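Local coordinates for La-related protein 7 homolog (Schizosaccharomyces pombe, PDB 6TZN) that binds telomerase RNA and promotes its assembly with the catalytic subunit into the telomerase ribonucleoprotein, this chain being its C-terminal xRRM domain, at residues S33-R38 and I73-T78; H29-Y34 and R81-H86. All blocks are in the same frame, centred on the assembly; numbering follows the deposited sequence.

Contact 1: S33-R38 and I73-T78; sequences SYVFSR and INAFRT
Val35 of helix 25-39 pushes its CG1 methyl against two residues of helix 66-78, Ala75 and Phe76, and these three buried side chains carry the contact. CG1 lies anti to the backbone N (chi1 171°), which sends it across the gap between the helices, while CG2 sits beside the backbone N and meets the ring at its CE1 and CZ corner. The CB of Ala75, pointing toward Val35, stands 3.6 Å from Val35 CG1. The same methyl rests over one face of the Phe76 ring in a CH-pi contact, 4.1 Å from Val35 CG1 to the ring centroid and 14° off the ring normal. Phe76 leaves its helix across the line of approach, and with CG anti to its carbonyl carbon the ring is brought nearer to helix 25-39 and turns one face to Val35 CG1, the two side chains crossing at about a right angle.

On another flank of helix 25-39, outside the interface with helix 66-78, Arg38 folds back over Tyr34. Its guanidinium lies over the phenol face, with Arg38 NH1 3.2 Å above the Tyr34 ring plane. Tyr34 O takes two side-chain donors from opposite faces of its carbonyl plane: Arg38 NH1 at 3.1 Å, nearly straight at 164°, and Ser37 OG at 2.9 Å. On helix 66-78, Arg77 NH1 bonds Asn74 OD1 at 2.7 Å, the oxygen lying close to the guanidinium plane, and Thr78 OG1 turns back to Asn74 O at 2.9 Å.

Between the two segments no hydrogen bond forms. Their meeting is therefore wholly apolar, resting mainly on Val35 CG1, set against an alanine methyl and an aromatic face, with CG2 joining at the ring rim, whereas the polar side chains described here bond within their own helices.

Contact 2: H29-Y34 and R81-H86; sequences HSLLSY and RKQNSH
Helix 25-39 faces a loop without regular structure that follows helix 66-78, and the backbones come nearest at Leu31 and Gln83, whose CA atoms are 8.9 Å apart. Side chains bridge that gap at two separate points. Leu31 points toward the loop, its CG anti to the backbone N (chi1 -176°), and its CD1 methyl touches Gln83 CG at 3.7 Å. Beyond CG the Gln83 chain is extended, and its amide runs on past the same methyl, with Gln83 NE2 3.8 Å from Leu31 CD1. The amide is held at both ends: OE1 accepts from the backbone N of His20, and NE2 is bonded to the carbonyl of Asp88.

One helical turn further on, Tyr34 meets Arg81. The guanidinium nitrogen Arg81 NH1 comes to the edge of the phenol ring, near its plane, 3.7 Å from Tyr34 CE1. Ring and guanidinium planes stand 85° apart, which rules out a flat cation-pi stack here. A bend at chi2 (-95°) turns the Arg81 chain toward the helix, and its NH1 and NH2 are bonded to Arg90 O and Gln79 OE1, respectively; these bonds help fix the group against the tyrosine.

Across the segments themselves there is no hydrogen bond, only van der Waals contact. In the RRM fold of this xRRM domain, the arrangement joins the first helix to the long connection between the second helix and the last sheet strand, 103-106.

In the fold
Both contacts start from helix 25-39 and share Ser33 and Tyr34; their centres are 11 Å apart, each about 9 Å from the centre of the chain. They join into one continuous packed layer: its apolar part is Phe76 CZ of contact 1 on Leu31 CD2 of contact 2 at 3.7 Å, while Val35 CG2 lies against the Arg81 guanidinium, 3.8 Å from Arg81 NE. Contact 1 pairs the two helices of the RRM fold, with Phe76 also reaching Ala104 in the sheet; contact 2 lays the following loop against the first helix. Helix 109-119, which follows the last strand, is the additional C-terminal helix expected of an xRRM and belongs to neither contact.

Contact 1: S33-R38 and I73-T78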
ATOM      1  N   SER A  33      -6.814  -4.304   2.136  1.00 20.81           N
ATOM      2  CA  SER A  33      -8.193  -4.686   1.846  1.00 22.78           C
ATOM      3  C   SER A  33      -9.175  -3.964   2.759  1.00 22.14           C
ATOM      4  O   SER A  33     -10.237  -3.514   2.311  1.00 23.21           O
ATOM      5  CB  SER A  33      -8.349  -6.198   1.981  1.00 27.62           C
ATOM      6  OG  SER A  33      -7.430  -6.862   1.133  1.00 33.33           O
ATOM      7  N   TYR A  34      -8.841  -3.851   4.041  1.00 19.78           N
ATOM      8  CA  TYR A  34      -9.706  -3.174   4.999  1.00 20.12           C
ATOM      9  C   TYR A  34      -9.910  -1.715   4.606  1.00 18.09           C
ATOM     10  O   TYR A  34     -11.044  -1.219   4.567  1.00 19.98           O
ATOM     11  CB  TYR A  34      -9.074  -3.289   6.391  1.00 20.21           C
ATOM     12  CG  TYR A  34      -9.915  -2.720   7.503  1.00 19.52           C
ATOM     13  CD1 TYR A  34      -9.890  -1.359   7.795  1.00 18.96           C
ATOM     14  CD2 TYR A  34     -10.743  -3.540   8.256  1.00 21.75           C
ATOM     15  CE1 TYR A  34     -10.676  -0.835   8.805  1.00 20.09           C
ATOM     16  CE2 TYR A  34     -11.521  -3.028   9.274  1.00 22.36           C
ATOM     17  CZ  TYR A  34     -11.486  -1.675   9.539  1.00 20.09           C
ATOM     18  OH  TYR A  34     -12.260  -1.171  10.552  1.00 22.49           O
ATOM     19  N   VAL A  35      -8.817  -1.019   4.300  1.00 17.42           N
ATOM     20  CA  VAL A  35      -8.894   0.391   3.927  1.00 18.38           C
ATOM     21  C   VAL A  35      -9.620   0.566   2.595  1.00 19.58           C
ATOM     22  O   VAL A  35     -10.495   1.435   2.457  1.00 20.06           O
ATOM     23  CB  VAL A  35      -7.471   0.983   3.913  1.00 20.32           C
ATOM     24  CG1 VAL A  35      -7.455   2.379   3.332  1.00 23.84           C
ATOM     25  CG2 VAL A  35      -6.892   0.991   5.319  1.00 19.63           C
ATOM     26  N   PHE A  36      -9.280  -0.270   1.609  1.00 21.20           N
ATOM     27  CA  PHE A  36      -9.899  -0.218   0.286  1.00 25.31           C
ATOM     28  C   PHE A  36     -11.413  -0.323   0.390  1.00 25.37           C
ATOM     29  O   PHE A  36     -12.142   0.417  -0.281  1.00 28.13           O
ATOM     30  CB  PHE A  36      -9.343  -1.387  -0.541  1.00 25.23           C
ATOM     31  CG  PHE A  36      -9.522  -1.266  -2.038  1.00 24.21           C
ATOM     32  CD1 PHE A  36     -10.746  -1.546  -2.627  1.00 25.44           C
ATOM     33  CD2 PHE A  36      -8.449  -0.947  -2.859  1.00 28.09           C
ATOM     34  CE1 PHE A  36     -10.906  -1.476  -4.005  1.00 26.65           C
ATOM     35  CE2 PHE A  36      -8.599  -0.876  -4.230  1.00 25.74           C
ATOM     36  CZ  PHE A  36      -9.832  -1.135  -4.805  1.00 28.05           C
ATOM     37  N   SER A  37     -11.909  -1.224   1.242  1.00 27.19           N
ATOM     38  CA  SER A  37     -13.348  -1.438   1.341  1.00 29.00           C
ATOM     39  C   SER A  37     -14.083  -0.232   1.913  1.00 27.60           C
ATOM     40  O   SER A  37     -15.275  -0.058   1.626  1.00 32.05           O
ATOM     41  CB  SER A  37     -13.655  -2.698   2.153  1.00 36.60           C
ATOM     42  OG  SER A  37     -13.393  -2.505   3.529  1.00 39.34           O
ATOM     43  N   ARG A  38     -13.410   0.606   2.706  1.00 24.66           N
ATOM     44  CA  ARG A  38     -14.012   1.856   3.160  1.00 25.20           C
ATOM     45  C   ARG A  38     -14.013   2.929   2.084  1.00 26.58           C
ATOM     46  O   ARG A  38     -14.784   3.886   2.188  1.00 32.96           O
ATOM     47  CB  ARG A  38     -13.283   2.401   4.393  1.00 25.66           C
ATOM     48  CG  ARG A  38     -13.827   1.911   5.720  1.00 26.41           C
ATOM     49  CD  ARG A  38     -13.204   0.605   6.115  1.00 29.96           C
ATOM     50  NE  ARG A  38     -13.986  -0.051   7.147  1.00 25.84           N
ATOM     51  CZ  ARG A  38     -14.010  -1.363   7.330  1.00 25.85           C
ATOM     52  NH1 ARG A  38     -13.266  -2.145   6.554  1.00 24.76           N
ATOM     53  NH2 ARG A  38     -14.772  -1.882   8.286  1.00 27.01           N
ATOM     54  N   ILE A  73      -4.617   5.015  -3.615  1.00 18.62           N
ATOM     55  CA  ILE A  73      -4.098   6.361  -3.374  1.00 18.78           C
ATOM     56  C   ILE A  73      -5.160   7.237  -2.724  1.00 19.25           C
ATOM     57  O   ILE A  73      -4.898   7.939  -1.738  1.00 20.19           O
ATOM     58  CB  ILE A  73      -3.580   6.985  -4.683  1.00 20.47           C
ATOM     59  CG1 ILE A  73      -2.454   6.140  -5.282  1.00 23.76           C
ATOM     60  CG2 ILE A  73      -3.125   8.418  -4.438  1.00 23.16           C
ATOM     61  CD1 ILE A  73      -1.323   5.901  -4.343  1.00 25.16           C
ATOM     62  N   ASN A  74      -6.384   7.200  -3.261  1.00 19.62           N
ATOM     63  CA  ASN A  74      -7.456   8.030  -2.715  1.00 20.97           C
ATOM     64  C   ASN A  74      -7.787   7.628  -1.284  1.00 18.80           C
ATOM     65  O   ASN A  74      -8.056   8.486  -0.435  1.00 20.59           O
ATOM     66  CB  ASN A  74      -8.701   7.922  -3.596  1.00 23.90           C
ATOM     67  CG  ASN A  74      -8.513   8.575  -4.950  1.00 25.10           C
ATOM     68  OD1 ASN A  74      -7.634   9.416  -5.125  1.00 28.81           O
ATOM     69  ND2 ASN A  74      -9.343   8.189  -5.918  1.00 29.40           N
ATOM     70  N   ALA A  75      -7.769   6.324  -0.999  1.00 18.03           N
ATOM     71  CA  ALA A  75      -8.131   5.834   0.326  1.00 19.38           C
ATOM     72  C   ALA A  75      -7.190   6.376   1.397  1.00 20.04           C
ATOM     73  O   ALA A  75      -7.636   6.864   2.444  1.00 20.88           O
ATOM     74  CB  ALA A  75      -8.119   4.307   0.327  1.00 19.95           C
ATOM     75  N   PHE A  76      -5.878   6.282   1.170  1.00 17.85           N
ATOM     76  CA  PHE A  76      -4.945   6.763   2.183  1.00 20.17           C
ATOM     77  C   PHE A  76      -4.854   8.279   2.234  1.00 22.46           C
ATOM     78  O   PHE A  76      -4.476   8.829   3.275  1.00 24.29           O
ATOM     79  CB  PHE A  76      -3.568   6.129   2.008  1.00 20.51           C
ATOM     80  CG  PHE A  76      -3.524   4.693   2.421  1.00 19.10           C
ATOM     81  CD1 PHE A  76      -3.445   4.347   3.762  1.00 21.73           C
ATOM     82  CD2 PHE A  76      -3.603   3.684   1.469  1.00 19.71           C
ATOM     83  CE1 PHE A  76      -3.420   3.024   4.147  1.00 22.40           C
ATOM     84  CE2 PHE A  76      -3.575   2.357   1.845  1.00 22.91           C
ATOM     85  CZ  PHE A  76      -3.478   2.024   3.191  1.00 21.98           C
ATOM     86  N   ARG A  77      -5.209   8.970   1.149  1.00 21.24           N
ATOM     87  CA  ARG A  77      -5.247  10.426   1.206  1.00 23.23           C
ATOM     88  C   ARG A  77      -6.404  10.911   2.066  1.00 24.30           C
ATOM     89  O   ARG A  77      -6.272  11.898   2.800  1.00 28.51           O
ATOM     90  CB  ARG A  77      -5.354  11.012  -0.200  1.00 26.17           C
ATOM     91  CG  ARG A  77      -5.250  12.528  -0.217  1.00 32.64           C
ATOM     92  CD  ARG A  77      -5.569  13.104  -1.584  1.00 39.52           C
ATOM     93  NE  ARG A  77      -6.978  12.943  -1.925  1.00 43.63           N
ATOM     94  CZ  ARG A  77      -7.428  12.122  -2.868  1.00 47.31           C
ATOM     95  NH1 ARG A  77      -6.575  11.383  -3.565  1.00 48.36           N
ATOM     96  NH2 ARG A  77      -8.730  12.039  -3.110  1.00 49.65           N
ATOM     97  N   THR A  78      -7.541  10.217   2.009  1.00 20.22           N
ATOM     98  CA  THR A  78      -8.730  10.688   2.700  1.00 22.63           C
ATOM     99  C   THR A  78      -8.942  10.046   4.067  1.00 21.29           C
ATOM    100  O   THR A  78      -9.667  10.610   4.886  1.00 23.66           O
ATOM    101  CB  THR A  78      -9.976  10.518   1.816  1.00 28.30           C
ATOM    102  OG1 THR A  78     -10.167   9.138   1.496  1.00 29.91           O
ATOM    103  CG2 THR A  78      -9.818  11.303   0.521  1.00 29.91           C
TER

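Contact 2: H29-Y34 and R81-H86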
ATOM      1  N   HIS A  29      -1.572  -7.086   3.333  1.00 16.72           N
ATOM      2  CA  HIS A  29      -2.697  -7.433   2.468  1.00 17.75           C
ATOM      3  C   HIS A  29      -4.026  -7.157   3.164  1.00 17.78           C
ATOM      4  O   HIS A  29      -4.930  -6.538   2.589  1.00 18.60           O
ATOM      5  CB  HIS A  29      -2.599  -8.902   2.050  1.00 19.99           C
ATOM      6  CG  HIS A  29      -3.630  -9.311   1.046  1.00 23.99           C
ATOM      7  ND1 HIS A  29      -3.315  -9.599  -0.264  1.00 29.75           N
ATOM      8  CD2 HIS A  29      -4.968  -9.484   1.159  1.00 29.52           C
ATOM      9  CE1 HIS A  29      -4.414  -9.935  -0.915  1.00 29.88           C
ATOM     10  NE2 HIS A  29      -5.431  -9.866  -0.076  1.00 29.53           N
ATOM     11  N   SER A  30      -4.159  -7.600   4.416  1.00 16.86           N
ATOM     12  CA  SER A  30      -5.399  -7.383   5.153  1.00 17.85           C
ATOM     13  C   SER A  30      -5.652  -5.901   5.387  1.00 15.98           C
ATOM     14  O   SER A  30      -6.796  -5.435   5.277  1.00 17.88           O
ATOM     15  CB  SER A  30      -5.345  -8.120   6.490  1.00 20.58           C
ATOM     16  OG  SER A  30      -5.302  -9.516   6.273  1.00 22.43           O
ATOM     17  N   LEU A  31      -4.604  -5.149   5.729  1.00 15.39           N
ATOM     18  CA  LEU A  31      -4.752  -3.715   5.951  1.00 15.94           C
ATOM     19  C   LEU A  31      -5.210  -3.019   4.673  1.00 15.85           C
ATOM     20  O   LEU A  31      -6.149  -2.205   4.686  1.00 16.41           O
ATOM     21  CB  LEU A  31      -3.428  -3.137   6.449  1.00 16.52           C
ATOM     22  CG  LEU A  31      -3.389  -1.658   6.839  1.00 19.31           C
ATOM     23  CD1 LEU A  31      -2.316  -1.425   7.910  1.00 21.04           C
ATOM     24  CD2 LEU A  31      -3.128  -0.776   5.627  1.00 20.98           C
ATOM     25  N   LEU A  32      -4.555  -3.322   3.552  1.00 16.22           N
ATOM     26  CA  LEU A  32      -4.954  -2.718   2.284  1.00 18.26           C
ATOM     27  C   LEU A  32      -6.404  -3.048   1.953  1.00 20.00           C
ATOM     28  O   LEU A  32      -7.162  -2.170   1.539  1.00 21.24           O
ATOM     29  CB  LEU A  32      -4.029  -3.205   1.172  1.00 21.67           C
ATOM     30  CG  LEU A  32      -2.592  -2.694   1.217  1.00 24.86           C
ATOM     31  CD1 LEU A  32      -1.768  -3.379   0.146  1.00 24.84           C
ATOM     32  CD2 LEU A  32      -2.535  -1.183   1.040  1.00 25.99           C
ATOM     33  N   SER A  33      -6.814  -4.304   2.136  1.00 20.81           N
ATOM     34  CA  SER A  33      -8.193  -4.686   1.846  1.00 22.78           C
ATOM     35  C   SER A  33      -9.175  -3.964   2.759  1.00 22.14           C
ATOM     36  O   SER A  33     -10.237  -3.514   2.311  1.00 23.21           O
ATOM     37  CB  SER A  33      -8.349  -6.198   1.981  1.00 27.62           C
ATOM     38  OG  SER A  33      -7.430  -6.862   1.133  1.00 33.33           O
ATOM     39  N   TYR A  34      -8.841  -3.851   4.041  1.00 19.78           N
ATOM     40  CA  TYR A  34      -9.706  -3.174   4.999  1.00 20.12           C
ATOM     41  C   TYR A  34      -9.910  -1.715   4.606  1.00 18.09           C
ATOM     42  O   TYR A  34     -11.044  -1.219   4.567  1.00 19.98           O
ATOM     43  CB  TYR A  34      -9.074  -3.289   6.391  1.00 20.21           C
ATOM     44  CG  TYR A  34      -9.915  -2.720   7.503  1.00 19.52           C
ATOM     45  CD1 TYR A  34      -9.890  -1.359   7.795  1.00 18.96           C
ATOM     46  CD2 TYR A  34     -10.743  -3.540   8.256  1.00 21.75           C
ATOM     47  CE1 TYR A  34     -10.676  -0.835   8.805  1.00 20.09           C
ATOM     48  CE2 TYR A  34     -11.521  -3.028   9.274  1.00 22.36           C
ATOM     49  CZ  TYR A  34     -11.486  -1.675   9.539  1.00 20.09           C
ATOM     50  OH  TYR A  34     -12.260  -1.171  10.552  1.00 22.49           O
ATOM     51  N   ARG A  81      -4.766   6.815   8.781  1.00 17.99           N
ATOM     52  CA  ARG A  81      -4.511   5.481   9.296  1.00 17.77           C
ATOM     53  C   ARG A  81      -3.078   5.429   9.797  1.00 17.33           C
ATOM     54  O   ARG A  81      -2.179   6.011   9.186  1.00 17.59           O
ATOM     55  CB  ARG A  81      -4.726   4.409   8.210  1.00 21.38           C
ATOM     56  CG  ARG A  81      -6.092   4.413   7.561  1.00 24.34           C
ATOM     57  CD  ARG A  81      -7.028   3.428   8.211  1.00 19.02           C
ATOM     58  NE  ARG A  81      -8.381   3.534   7.669  1.00 17.11           N
ATOM     59  CZ  ARG A  81      -9.481   3.123   8.290  1.00 16.70           C
ATOM     60  NH1 ARG A  81      -9.422   2.560   9.487  1.00 18.49           N
ATOM     61  NH2 ARG A  81     -10.664   3.300   7.710  1.00 18.70           N
ATOM     62  N   LYS A  82      -2.877   4.730  10.912  1.00 17.88           N
ATOM     63  CA  LYS A  82      -1.547   4.497  11.463  1.00 18.18           C
ATOM     64  C   LYS A  82      -1.535   3.092  12.030  1.00 17.81           C
ATOM     65  O   LYS A  82      -2.411   2.741  12.821  1.00 19.75           O
ATOM     66  CB  LYS A  82      -1.232   5.484  12.592  1.00 22.98           C
ATOM     67  N   GLN A  83      -0.551   2.295  11.632  1.00 20.34           N
ATOM     68  CA  GLN A  83      -0.442   0.947  12.159  1.00 24.83           C
ATOM     69  C   GLN A  83       0.125   1.015  13.574  1.00 28.73           C
ATOM     70  O   GLN A  83       1.233   1.520  13.774  1.00 32.82           O
ATOM     71  CB  GLN A  83       0.466   0.126  11.253  1.00 28.27           C
ATOM     72  CG  GLN A  83      -0.149  -1.156  10.845  1.00 22.69           C
ATOM     73  CD  GLN A  83       0.770  -2.023  10.019  1.00 18.52           C
ATOM     74  OE1 GLN A  83       1.817  -1.579   9.524  1.00 18.72           O
ATOM     75  NE2 GLN A  83       0.383  -3.275   9.861  1.00 17.18           N
ATOM     76  N   ASN A  84      -0.631   0.510  14.549  1.00 25.18           N
ATOM     77  CA  ASN A  84      -0.262   0.591  15.960  1.00 28.61           C
ATOM     78  C   ASN A  84       0.572  -0.586  16.446  1.00 29.37           C
ATOM     79  O   ASN A  84       1.129  -0.524  17.548  1.00 36.60           O
ATOM     80  CB  ASN A  84      -1.522   0.681  16.816  1.00 32.33           C
ATOM     81  CG  ASN A  84      -2.321   1.918  16.515  1.00 31.57           C
ATOM     82  OD1 ASN A  84      -1.890   3.022  16.842  1.00 34.01           O
ATOM     83  ND2 ASN A  84      -3.484   1.753  15.869  1.00 30.33           N
ATOM     84  N   SER A  85       0.660  -1.653  15.670  1.00 22.02           N
ATOM     85  CA  SER A  85       1.445  -2.815  16.047  1.00 19.34           C
ATOM     86  C   SER A  85       1.726  -3.580  14.769  1.00 18.35           C
ATOM     87  O   SER A  85       1.192  -3.263  13.706  1.00 17.92           O
ATOM     88  CB  SER A  85       0.672  -3.686  17.032  1.00 21.83           C
ATOM     89  OG  SER A  85      -0.448  -4.267  16.382  1.00 21.28           O
ATOM     90  N   HIS A  86       2.565  -4.606  14.880  1.00 16.41           N
ATOM     91  CA  HIS A  86       2.958  -5.333  13.684  1.00 16.88           C
ATOM     92  C   HIS A  86       1.792  -6.073  13.036  1.00 16.58           C
ATOM     93  O   HIS A  86       1.865  -6.380  11.844  1.00 18.05           O
ATOM     94  CB  HIS A  86       4.103  -6.290  14.009  1.00 19.87           C
ATOM     95  CG  HIS A  86       3.690  -7.461  14.841  1.00 21.10           C
ATOM     96  ND1 HIS A  86       3.159  -8.610  14.294  1.00 23.71           N
ATOM     97  CD2 HIS A  86       3.747  -7.670  16.177  1.00 27.16           C
ATOM     98  CE1 HIS A  86       2.896  -9.472  15.259  1.00 26.90           C
ATOM     99  NE2 HIS A  86       3.247  -8.929  16.411  1.00 29.44           N
TER